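Chitooligosaccharide oxidase (Gibberella zeae, PDB 6Y0R) oxidises the C1 hydroxyl of chitooligosaccharides to the lactone with a bicovalently bound FAD, passing the electrons to molecular oxygen and releasing hydrogen peroxide. Local coordinates at residues 167-175 against 258-268; 370-381 against 401-410. All coordinates share one frame; numbering follows the deposited sequence.

Contact 1 of 2, residues 167-175 against 258-268; sequences GYGMVARKH and GKGMPAEITMQ. With FAD (flavin-adenine dinucleotide), chain B.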
loop_
_atom_site.group_PDB
_atom_site.type_symbol
_atom_site.label_atom_id
_atom_site.label_comp_id
_atom_site.label_asym_id
_atom_site.label_seq_id
_atom_site.Cartn_x
_atom_site.Cartn_y
_atom_site.Cartn_z
ATOM N N GLY A 167 -3.356 -3.013 -1.479
ATOM C CA GLY A 167 -2.294 -3.495 -2.382
ATOM C C GLY A 167 -2.664 -3.295 -3.832
ATOM O O GLY A 167 -3.302 -4.164 -4.419
ATOM N N TYR A 168 -2.304 -2.147 -4.384
ATOM C CA TYR A 168 -2.749 -1.715 -5.724
ATOM C C TYR A 168 -1.571 -1.827 -6.688
ATOM O O TYR A 168 -0.516 -1.228 -6.441
ATOM C CB TYR A 168 -3.280 -0.288 -5.677
ATOM C CG TYR A 168 -3.655 0.235 -7.031
ATOM C CD1 TYR A 168 -4.913 0.009 -7.580
ATOM C CD2 TYR A 168 -2.743 0.993 -7.746
ATOM C CE1 TYR A 168 -5.220 0.492 -8.860
ATOM C CE2 TYR A 168 -3.042 1.471 -9.015
ATOM C CZ TYR A 168 -4.285 1.226 -9.569
ATOM O OH TYR A 168 -4.501 1.784 -10.824
ATOM N N GLY A 169 -1.742 -2.530 -7.808
ATOM C CA GLY A 169 -0.674 -2.569 -8.824
ATOM C C GLY A 169 -1.209 -2.695 -10.232
ATOM O O GLY A 169 -2.393 -2.398 -10.467
ATOM N N MET A 170 -0.332 -3.139 -11.117
ATOM C CA MET A 170 -0.555 -3.031 -12.573
ATOM C C MET A 170 -1.567 -4.048 -13.117
ATOM O O MET A 170 -1.807 -3.975 -14.323
ATOM C CB MET A 170 0.797 -3.216 -13.278
ATOM C CG MET A 170 1.742 -2.081 -12.937
ATOM S SD MET A 170 1.088 -0.602 -13.711
ATOM C CE MET A 170 1.877 0.648 -12.694
ATOM N N VAL A 171 -2.091 -4.981 -12.323
ATOM C CA VAL A 171 -3.237 -5.802 -12.784
ATOM C C VAL A 171 -4.420 -5.662 -11.838
ATOM O O VAL A 171 -5.253 -6.593 -11.812
ATOM C CB VAL A 171 -2.847 -7.272 -13.013
ATOM C CG1 VAL A 171 -1.858 -7.364 -14.177
ATOM C CG2 VAL A 171 -2.341 -7.974 -11.773
ATOM N N ALA A 172 -4.504 -4.578 -11.065
ATOM C CA ALA A 172 -5.585 -4.403 -10.071
ATOM C C ALA A 172 -6.965 -4.486 -10.744
ATOM O O ALA A 172 -7.894 -5.033 -10.145
ATOM C CB ALA A 172 -5.402 -3.072 -9.367
ATOM N N ARG A 173 -7.146 -3.867 -11.892
ATOM C CA ARG A 173 -8.515 -3.770 -12.444
ATOM C C ARG A 173 -8.931 -5.158 -12.915
ATOM O O ARG A 173 -10.140 -5.403 -12.950
ATOM C CB ARG A 173 -8.629 -2.730 -13.540
ATOM C CG ARG A 173 -8.388 -1.323 -13.009
ATOM C CD ARG A 173 -8.641 -0.228 -14.011
ATOM N NE ARG A 173 -10.057 -0.050 -14.337
ATOM C CZ ARG A 173 -10.666 -0.510 -15.408
ATOM N NH1 ARG A 173 -10.019 -1.254 -16.288
ATOM N NH2 ARG A 173 -11.941 -0.219 -15.582
ATOM N N LYS A 174 -7.995 -6.059 -13.202
ATOM C CA LYS A 174 -8.408 -7.443 -13.590
ATOM C C LYS A 174 -8.556 -8.350 -12.372
ATOM O O LYS A 174 -9.497 -9.180 -12.344
ATOM C CB LYS A 174 -7.404 -8.031 -14.566
ATOM C CG LYS A 174 -7.757 -9.417 -15.073
ATOM C CD LYS A 174 -8.980 -9.409 -15.983
ATOM C CE LYS A 174 -9.360 -10.821 -16.386
ATOM N NZ LYS A 174 -10.386 -10.777 -17.439
ATOM N N HIS A 175 -7.664 -8.252 -11.395
ATOM C CA HIS A 175 -7.558 -9.273 -10.321
ATOM C C HIS A 175 -7.834 -8.686 -8.930
ATOM O O HIS A 175 -7.961 -9.456 -7.992
ATOM C CB HIS A 175 -6.209 -9.979 -10.366
ATOM C CG HIS A 175 -6.041 -10.846 -11.569
ATOM N ND1 HIS A 175 -6.799 -11.994 -11.762
ATOM C CD2 HIS A 175 -5.250 -10.713 -12.653
ATOM C CE1 HIS A 175 -6.429 -12.543 -12.933
ATOM N NE2 HIS A 175 -5.509 -11.763 -13.512
ATOM N N GLY A 258 -11.357 5.585 -18.723
ATOM C CA GLY A 258 -11.168 4.620 -17.634
ATOM C C GLY A 258 -12.474 4.014 -17.180
ATOM O O GLY A 258 -12.470 2.805 -16.852
ATOM N N LYS A 259 -13.550 4.787 -17.144
ATOM C CA LYS A 259 -14.867 4.267 -16.674
ATOM C C LYS A 259 -15.291 3.057 -17.505
ATOM O O LYS A 259 -15.838 2.097 -16.944
ATOM C CB LYS A 259 -15.977 5.311 -16.756
ATOM C CG LYS A 259 -15.826 6.501 -15.847
ATOM C CD LYS A 259 -17.089 7.354 -15.954
ATOM C CE LYS A 259 -17.213 8.447 -14.925
ATOM N NZ LYS A 259 -18.147 9.504 -15.384
ATOM N N GLY A 260 -15.083 3.100 -18.815
ATOM C CA GLY A 260 -15.616 2.027 -19.661
ATOM C C GLY A 260 -14.580 1.002 -20.100
ATOM O O GLY A 260 -14.961 0.005 -20.728
ATOM N N MET A 261 -13.309 1.189 -19.784
ATOM C CA MET A 261 -12.253 0.396 -20.444
ATOM C C MET A 261 -12.256 -1.017 -19.860
ATOM O O MET A 261 -12.583 -1.293 -18.702
ATOM C CB MET A 261 -10.883 1.050 -20.299
ATOM C CG MET A 261 -10.294 0.894 -18.915
ATOM S SD MET A 261 -8.825 2.024 -18.841
ATOM C CE MET A 261 -8.318 1.800 -17.136
ATOM N N PRO A 262 -11.820 -2.019 -20.656
ATOM C CA PRO A 262 -11.791 -3.394 -20.183
ATOM C C PRO A 262 -10.895 -3.597 -18.961
ATOM O O PRO A 262 -9.933 -2.830 -18.768
ATOM C CB PRO A 262 -11.245 -4.213 -21.363
ATOM C CG PRO A 262 -11.488 -3.316 -22.571
ATOM C CD PRO A 262 -11.367 -1.895 -22.048
ATOM N N ALA A 263 -11.199 -4.653 -18.213
ATOM C CA ALA A 263 -10.502 -5.043 -16.973
ATOM C C ALA A 263 -9.008 -5.295 -17.258
ATOM O O ALA A 263 -8.208 -5.161 -16.327
ATOM C CB ALA A 263 -11.155 -6.272 -16.373
ATOM N N GLU A 264 -8.654 -5.737 -18.471
ATOM C CA GLU A 264 -7.245 -6.036 -18.829
ATOM C C GLU A 264 -6.340 -4.801 -18.768
ATOM O O GLU A 264 -5.112 -5.020 -18.845
ATOM C CB GLU A 264 -7.210 -6.619 -20.252
ATOM C CG GLU A 264 -7.687 -8.055 -20.291
ATOM C CD GLU A 264 -9.187 -8.272 -20.141
ATOM O OE1 GLU A 264 -9.975 -7.337 -20.441
ATOM O OE2 GLU A 264 -9.558 -9.377 -19.692
ATOM N N ILE A 265 -6.889 -3.567 -18.701
ATOM C CA ILE A 265 -6.045 -2.351 -18.612
ATOM C C ILE A 265 -6.053 -1.836 -17.164
ATOM O O ILE A 265 -7.107 -1.682 -16.618
ATOM C CB ILE A 265 -6.515 -1.233 -19.542
ATOM C CG1 ILE A 265 -6.597 -1.640 -21.009
ATOM C CG2 ILE A 265 -5.634 -0.026 -19.338
ATOM C CD1 ILE A 265 -7.206 -0.608 -21.848
ATOM N N THR A 266 -4.882 -1.581 -16.593
ATOM C CA THR A 266 -4.700 -0.773 -15.381
ATOM C C THR A 266 -3.744 0.346 -15.762
ATOM O O THR A 266 -2.720 0.045 -16.385
ATOM C CB THR A 266 -4.263 -1.604 -14.174
ATOM O OG1 THR A 266 -5.215 -2.636 -13.858
ATOM C CG2 THR A 266 -4.068 -0.723 -12.956
ATOM N N MET A 267 -4.089 1.597 -15.494
ATOM C CA MET A 267 -3.182 2.665 -15.896
ATOM C C MET A 267 -3.344 3.878 -15.003
ATOM O O MET A 267 -4.331 3.963 -14.212
ATOM C CB MET A 267 -3.385 3.070 -17.359
ATOM C CG MET A 267 -4.688 3.675 -17.674
ATOM S SD MET A 267 -4.657 3.971 -19.512
ATOM C CE MET A 267 -2.977 4.499 -19.747
ATOM N N GLN A 268 -2.368 4.748 -15.134
ATOM C CA GLN A 268 -2.259 5.939 -14.280
ATOM C C GLN A 268 -1.683 7.121 -15.063
ATOM O O GLN A 268 -0.951 6.925 -16.035
ATOM C CB GLN A 268 -1.429 5.574 -13.050
ATOM C CG GLN A 268 -0.018 5.203 -13.406
ATOM C CD GLN A 268 0.788 4.693 -12.228
ATOM O OE1 GLN A 268 0.359 4.724 -11.070
ATOM N NE2 GLN A 268 1.942 4.121 -12.554
HETATM P PA FAD B . 5.536 -1.872 7.362
HETATM O O1A FAD B . 6.041 -0.521 7.669
HETATM O O2A FAD B . 6.279 -3.063 7.819
HETATM O O5B FAD B . 4.035 -2.032 7.867
HETATM C C5B FAD B . 2.977 -1.203 7.385
HETATM C C4B FAD B . 1.816 -1.249 8.361
HETATM O O4B FAD B . 1.289 -2.600 8.420
HETATM C C3B FAD B . 2.115 -0.900 9.834
HETATM O O3B FAD B . 0.941 -0.397 10.486
HETATM C C2B FAD B . 2.479 -2.256 10.420
HETATM O O2B FAD B . 2.391 -2.331 11.845
HETATM C C1B FAD B . 1.485 -3.142 9.720
HETATM N N9A FAD B . 1.900 -4.530 9.580
HETATM C C8A FAD B . 2.928 -4.990 8.799
HETATM N N7A FAD B . 3.072 -6.307 8.876
HETATM C C5A FAD B . 2.083 -6.714 9.766
HETATM C C6A FAD B . 1.724 -7.979 10.268
HETATM N N6A FAD B . 2.345 -9.093 9.872
HETATM N N1A FAD B . 0.709 -8.054 11.173
HETATM C C2A FAD B . 0.132 -6.896 11.550
HETATM N N3A FAD B . 0.369 -5.651 11.126
HETATM C C4A FAD B . 1.371 -5.620 10.227
HETATM N N1 FAD B . 1.477 0.542 -2.319
HETATM C C2 FAD B . 0.647 0.104 -3.278
HETATM O O2 FAD B . -0.573 -0.190 -3.004
HETATM N N3 FAD B . 1.118 -0.068 -4.548
HETATM C C4 FAD B . 2.424 0.198 -4.925
HETATM O O4 FAD B . 2.794 0.008 -6.096
HETATM C C4X FAD B . 3.323 0.652 -3.929
HETATM N N5 FAD B . 4.603 0.862 -4.244
HETATM C C5X FAD B . 5.473 1.171 -3.222
HETATM C C6 FAD B . 6.855 1.325 -3.513
HETATM C C7 FAD B . 7.758 1.658 -2.517
HETATM C C7M FAD B . 9.227 1.850 -2.839
HETATM C C8 FAD B . 7.297 1.788 -1.143
HETATM C C8M FAD B . 8.235 2.029 0.023
HETATM C C9 FAD B . 5.915 1.673 -0.884
HETATM C C9A FAD B . 5.000 1.373 -1.902
HETATM N N10 FAD B . 3.632 1.217 -1.616
HETATM C C10 FAD B . 2.743 0.813 -2.619
HETATM C "C1'" FAD B . 3.092 1.443 -0.272
HETATM C "C2'" FAD B . 3.031 0.140 0.529
HETATM O "O2'" FAD B . 1.930 -0.664 0.103
HETATM C "C3'" FAD B . 2.883 0.500 1.985
HETATM O "O3'" FAD B . 4.053 1.278 2.325
HETATM C "C4'" FAD B . 2.768 -0.767 2.834
HETATM O "O4'" FAD B . 2.031 -0.526 4.046
HETATM C "C5'" FAD B . 4.145 -1.273 3.155
HETATM O "O5'" FAD B . 4.087 -2.568 3.783
HETATM P P FAD B . 5.360 -3.038 4.600
HETATM O O1P FAD B . 5.092 -4.392 5.144
HETATM O O2P FAD B . 6.616 -2.840 3.834
HETATM O O3P FAD B . 5.408 -1.902 5.755
HETATM O O HOH W 1 -14.556 -0.406 -17.025
#
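R173 lays its guanidinium against M261, whose CE sits over one face toward the rim, 3.7 Å from R173 CZ, while backbone carbonyls line the edge. R173 NH1 bonds P262 O at 2.9 Å in the guanidinium plane, approaching from above the carbonyl plane. Its second bond, to I265 O at 3.0 Å, is straighter and lies in the carbonyl plane. P262 O also takes I265 N, from the opposite face, as the type I turn 262-265 closes. NH2 reaches M261 O weakly and shares a water with it, and NE bonds G380 O, so neutral oxygens fix the rotation of this buried cation. The bend at chi3 (70°) turns the group toward these carbonyl oxygens. Where helix 172-175 begins, R173 N donates to T266 OG1 at 3.0 Å. The other branch of T266, methyl CG2, lies 3.3 Å from Y168 OH, which hydrogen-bonds I378 O. At the outer end K174 and E264 run alongside each other to a salt bridge, NZ to OE2 2.8 Å. The backbone of Y168 pairs with the flavin, N with O2 and O with N3 (2.8 Å), a two-point grip on the pyrimidine edge of the isoalloxazine in an FAD-binding PCMH-type domain.

Contact 2 of 2, residues 370-381 against 401-410; sequences HSWWLQMDITGG and TLLLFQFYDS
Strands 371-378 and 403-410 run antiparallel, their axes 4.6 Å apart at 165°, as neighbours in the seven-stranded antiparallel sheet of this flavin oxidase. Paired backbone bonds join W373 with Y408, Q375 with Q406 and D377 with L404, the shortest being D377 N to L404 O at 2.7 Å. The ladder ends at L402 O, which takes both T379 N and G380 N from the same face of its plane; L402 and L403 form a classic beta bulge against A346 of the next strand. On the face bearing W373, Q375 and D377, the W373 indole lies beside Y408, the planes 16° apart but slid so that the rings barely overlap. Y408 CB instead sits over the centre of the six-membered ring, a CH-pi contact at 3.5 Å from its centroid. W373 chi1 of 53° swings the indole across to its neighbour, and D337 bonds Y408 OH. The other face, packed on helices 247-260 and 420-433, carries a Met-aromatic contact: M376 CG stands over the F405 ring and SD reaches it obliquely, 3.4 Å from F405 CZ. Near the bulge, T379 CG2 presses on L404 CB at 3.5 Å, tighter than usual, while T379 OG1 accepts from one water and donates to another.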
loop_
_atom_site.group_PDB
_atom_site.type_symbol
_atom_site.label_atom_id
_atom_site.label_comp_id
_atom_site.label_asym_id
_atom_site.label_seq_id
_atom_site.Cartn_x
_atom_site.Cartn_y
_atom_site.Cartn_z
ATOM N N HIS A 370 10.209 22.640 -4.836
ATOM C CA HIS A 370 10.126 21.242 -4.332
ATOM C C HIS A 370 10.129 20.246 -5.486
ATOM O O HIS A 370 9.506 20.574 -6.500
ATOM C CB HIS A 370 8.876 21.079 -3.506
ATOM C CG HIS A 370 8.985 21.721 -2.171
ATOM N ND1 HIS A 370 9.327 23.054 -2.016
ATOM C CD2 HIS A 370 8.749 21.250 -0.937
ATOM C CE1 HIS A 370 9.305 23.361 -0.740
ATOM N NE2 HIS A 370 8.941 22.284 -0.061
ATOM N N SER A 371 10.761 19.080 -5.321
ATOM C CA SER A 371 10.699 17.965 -6.303
ATOM C C SER A 371 9.457 17.124 -5.960
ATOM O O SER A 371 9.552 16.143 -5.204
ATOM C CB SER A 371 11.960 17.164 -6.411
ATOM O OG SER A 371 12.452 16.819 -5.147
ATOM N N TRP A 372 8.315 17.664 -6.312
ATOM C CA TRP A 372 7.015 17.011 -6.026
ATOM C C TRP A 372 6.594 16.173 -7.235
ATOM O O TRP A 372 7.042 16.418 -8.344
ATOM C CB TRP A 372 5.962 18.040 -5.643
ATOM C CG TRP A 372 5.624 18.988 -6.741
ATOM C CD1 TRP A 372 6.179 20.215 -6.963
ATOM C CD2 TRP A 372 4.650 18.799 -7.781
ATOM N NE1 TRP A 372 5.654 20.774 -8.102
ATOM C CE2 TRP A 372 4.704 19.929 -8.617
ATOM C CE3 TRP A 372 3.783 17.762 -8.127
ATOM C CZ2 TRP A 372 3.893 20.072 -9.743
ATOM C CZ3 TRP A 372 2.977 17.909 -9.233
ATOM C CH2 TRP A 372 3.047 19.029 -10.048
ATOM N N TRP A 373 5.754 15.165 -7.018
ATOM C CA TRP A 373 5.109 14.471 -8.167
ATOM C C TRP A 373 3.798 13.888 -7.667
ATOM O O TRP A 373 3.579 13.804 -6.442
ATOM C CB TRP A 373 5.958 13.372 -8.800
ATOM C CG TRP A 373 6.486 12.334 -7.869
ATOM C CD1 TRP A 373 7.707 12.336 -7.274
ATOM C CD2 TRP A 373 5.840 11.114 -7.448
ATOM N NE1 TRP A 373 7.869 11.214 -6.512
ATOM C CE2 TRP A 373 6.731 10.453 -6.585
ATOM C CE3 TRP A 373 4.570 10.578 -7.626
ATOM C CZ2 TRP A 373 6.437 9.232 -5.979
ATOM C CZ3 TRP A 373 4.251 9.385 -6.995
ATOM C CH2 TRP A 373 5.173 8.733 -6.164
ATOM N N LEU A 374 2.933 13.480 -8.586
ATOM C CA LEU A 374 1.685 12.811 -8.171
ATOM C C LEU A 374 1.322 11.799 -9.240
ATOM O O LEU A 374 1.849 11.871 -10.352
ATOM C CB LEU A 374 0.570 13.810 -7.908
ATOM C CG LEU A 374 0.108 14.609 -9.117
ATOM C CD1 LEU A 374 -1.033 13.897 -9.830
ATOM C CD2 LEU A 374 -0.317 16.004 -8.678
ATOM N N GLN A 375 0.518 10.831 -8.831
ATOM C CA GLN A 375 -0.064 9.851 -9.758
ATOM C C GLN A 375 -1.570 9.930 -9.593
ATOM O O GLN A 375 -2.083 10.147 -8.472
ATOM C CB GLN A 375 0.421 8.420 -9.517
ATOM C CG GLN A 375 1.909 8.204 -9.611
ATOM C CD GLN A 375 2.253 6.922 -8.882
ATOM O OE1 GLN A 375 1.679 6.590 -7.835
ATOM N NE2 GLN A 375 3.174 6.174 -9.452
ATOM N N MET A 376 -2.267 9.819 -10.701
ATOM C CA MET A 376 -3.727 9.635 -10.707
ATOM C C MET A 376 -4.059 8.273 -11.325
ATOM O O MET A 376 -3.871 8.105 -12.529
ATOM C CB MET A 376 -4.426 10.735 -11.498
ATOM C CG MET A 376 -5.902 10.603 -11.410
ATOM S SD MET A 376 -6.746 11.939 -12.206
ATOM C CE MET A 376 -6.508 11.491 -13.904
ATOM N N ASP A 377 -4.460 7.321 -10.492
ATOM C CA ASP A 377 -4.681 5.920 -10.898
ATOM C C ASP A 377 -6.175 5.737 -11.161
ATOM O O ASP A 377 -6.964 6.161 -10.329
ATOM C CB ASP A 377 -4.218 4.956 -9.812
ATOM C CG ASP A 377 -2.811 5.160 -9.254
ATOM O OD1 ASP A 377 -1.977 5.710 -9.959
ATOM O OD2 ASP A 377 -2.590 4.795 -8.056
ATOM N N ILE A 378 -6.547 5.025 -12.228
ATOM C CA ILE A 378 -7.968 4.604 -12.399
ATOM C C ILE A 378 -8.136 3.306 -11.619
ATOM O O ILE A 378 -7.506 2.277 -12.004
ATOM C CB ILE A 378 -8.331 4.444 -13.899
ATOM C CG1 ILE A 378 -8.093 5.749 -14.646
ATOM C CG2 ILE A 378 -9.774 3.982 -13.975
ATOM C CD1 ILE A 378 -7.770 5.589 -16.115
ATOM N N THR A 379 -8.794 3.333 -10.460
ATOM C CA THR A 379 -9.070 2.107 -9.679
ATOM C C THR A 379 -10.417 1.504 -10.088
ATOM O O THR A 379 -10.573 0.313 -9.879
ATOM C CB THR A 379 -9.099 2.378 -8.169
ATOM O OG1 THR A 379 -10.162 3.273 -7.844
ATOM C CG2 THR A 379 -7.799 2.972 -7.696
ATOM N N GLY A 380 -11.364 2.314 -10.549
ATOM C CA GLY A 380 -12.754 1.853 -10.769
ATOM C C GLY A 380 -13.115 1.666 -12.234
ATOM O O GLY A 380 -12.240 1.380 -13.095
ATOM N N GLY A 381 -14.413 1.832 -12.494
ATOM C CA GLY A 381 -15.013 1.654 -13.815
ATOM C C GLY A 381 -15.844 0.378 -13.827
ATOM O O GLY A 381 -15.687 -0.470 -12.939
ATOM N N THR A 401 -15.135 4.619 -5.263
ATOM C CA THR A 401 -14.328 5.681 -5.869
ATOM C C THR A 401 -13.789 5.207 -7.221
ATOM O O THR A 401 -13.712 3.989 -7.451
ATOM C CB THR A 401 -13.267 6.134 -4.864
ATOM O OG1 THR A 401 -12.653 4.958 -4.343
ATOM C CG2 THR A 401 -13.823 6.939 -3.717
ATOM N N LEU A 402 -13.495 6.139 -8.123
ATOM C CA LEU A 402 -12.960 5.833 -9.464
ATOM C C LEU A 402 -11.450 6.032 -9.458
ATOM O O LEU A 402 -10.786 5.369 -10.260
ATOM C CB LEU A 402 -13.646 6.764 -10.478
ATOM C CG LEU A 402 -13.212 6.661 -11.935
ATOM C CD1 LEU A 402 -13.416 5.239 -12.488
ATOM C CD2 LEU A 402 -13.985 7.650 -12.777
ATOM N N LEU A 403 -10.962 7.045 -8.707
ATOM C CA LEU A 403 -9.593 7.545 -8.808
ATOM C C LEU A 403 -8.872 7.331 -7.491
ATOM O O LEU A 403 -9.473 7.523 -6.416
ATOM C CB LEU A 403 -9.616 9.043 -9.164
ATOM C CG LEU A 403 -10.373 9.437 -10.431
ATOM C CD1 LEU A 403 -10.378 10.956 -10.562
ATOM C CD2 LEU A 403 -9.761 8.800 -11.646
ATOM N N LEU A 404 -7.592 7.029 -7.605
ATOM C CA LEU A 404 -6.659 7.029 -6.461
ATOM C C LEU A 404 -5.530 7.974 -6.827
ATOM O O LEU A 404 -4.786 7.702 -7.791
ATOM C CB LEU A 404 -6.107 5.626 -6.198
ATOM C CG LEU A 404 -4.985 5.532 -5.156
ATOM C CD1 LEU A 404 -5.291 6.375 -3.958
ATOM C CD2 LEU A 404 -4.721 4.104 -4.715
ATOM N N PHE A 405 -5.354 9.024 -6.050
ATOM C CA PHE A 405 -4.228 9.930 -6.235
ATOM C C PHE A 405 -3.182 9.646 -5.139
ATOM O O PHE A 405 -3.543 9.421 -3.928
ATOM C CB PHE A 405 -4.643 11.391 -6.047
ATOM C CG PHE A 405 -5.562 11.963 -7.095
ATOM C CD1 PHE A 405 -6.925 11.733 -7.038
ATOM C CD2 PHE A 405 -5.056 12.700 -8.146
ATOM C CE1 PHE A 405 -7.766 12.254 -8.010
ATOM C CE2 PHE A 405 -5.898 13.234 -9.098
ATOM C CZ PHE A 405 -7.253 13.014 -9.027
ATOM N N GLN A 406 -1.922 9.681 -5.567
ATOM C CA GLN A 406 -0.778 9.683 -4.652
ATOM C C GLN A 406 -0.009 10.999 -4.835
ATOM O O GLN A 406 0.286 11.332 -5.968
ATOM C CB GLN A 406 0.114 8.475 -4.885
ATOM C CG GLN A 406 1.313 8.555 -3.974
ATOM C CD GLN A 406 2.232 7.371 -4.084
ATOM O OE1 GLN A 406 2.243 6.587 -5.064
ATOM N NE2 GLN A 406 3.033 7.232 -3.063
ATOM N N PHE A 407 0.255 11.723 -3.756
ATOM C CA PHE A 407 1.010 13.005 -3.805
ATOM C C PHE A 407 2.300 12.822 -3.016
ATOM O O PHE A 407 2.233 12.290 -1.918
ATOM C CB PHE A 407 0.207 14.155 -3.197
ATOM C CG PHE A 407 -1.220 14.279 -3.673
ATOM C CD1 PHE A 407 -1.504 14.898 -4.882
ATOM C CD2 PHE A 407 -2.264 13.701 -2.964
ATOM C CE1 PHE A 407 -2.810 15.037 -5.327
ATOM C CE2 PHE A 407 -3.581 13.856 -3.402
ATOM C CZ PHE A 407 -3.837 14.484 -4.601
ATOM N N TYR A 408 3.430 13.216 -3.584
ATOM C CA TYR A 408 4.764 12.882 -3.025
ATOM C C TYR A 408 5.695 14.087 -3.145
ATOM O O TYR A 408 5.669 14.765 -4.187
ATOM C CB TYR A 408 5.304 11.666 -3.755
ATOM C CG TYR A 408 6.313 10.799 -3.063
ATOM C CD1 TYR A 408 7.660 11.109 -3.118
ATOM C CD2 TYR A 408 5.934 9.588 -2.502
ATOM C CE1 TYR A 408 8.633 10.266 -2.583
ATOM C CE2 TYR A 408 6.887 8.748 -1.940
ATOM C CZ TYR A 408 8.234 9.071 -1.998
ATOM O OH TYR A 408 9.136 8.202 -1.459
ATOM N N ASP A 409 6.471 14.331 -2.087
ATOM C CA ASP A 409 7.500 15.403 -2.087
ATOM C C ASP A 409 8.722 14.856 -1.372
ATOM O O ASP A 409 8.584 14.433 -0.227
ATOM C CB ASP A 409 6.948 16.648 -1.446
ATOM C CG ASP A 409 7.921 17.826 -1.488
ATOM O OD1 ASP A 409 8.751 17.871 -2.415
ATOM O OD2 ASP A 409 7.730 18.703 -0.674
ATOM N N SER A 410 9.877 14.916 -2.026
ATOM C CA SER A 410 11.127 14.264 -1.585
ATOM C C SER A 410 12.241 15.312 -1.487
ATOM O O SER A 410 12.261 16.221 -2.309
ATOM C CB SER A 410 11.505 13.212 -2.595
ATOM O OG SER A 410 12.636 12.536 -2.158
HETATM O O HOH W 2 11.131 18.729 -2.313
HETATM O O HOH W 3 -10.162 4.824 -5.669
HETATM O O HOH W 4 -12.332 1.907 -6.544
#

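Overall arrangement
M267 O of contact 1 faces I378 N of contact 2 at 3.2 Å in a probable backbone hydrogen bond, because strand 265-272 is the immediate neighbour of strand 371-378 in the seven-stranded sheet. The centres of the contacts lie 15 Å apart, and they follow one another in series along the chain, contact 1 closing before contact 2 opens. Y168 OH packs on D377 CB at 3.3 Å, a second link. Segment 167-175, from the FAD-binding region, thus packs against interior strands of the sheet, at the end where 265-272 begins and 371-378 finishes, and the side chain of Q406 in contact 2 lies about 6 Å, nearest atoms, from the flavin. A single sheet can in this way tie a cofactor-binding loop to the rest of an enzyme.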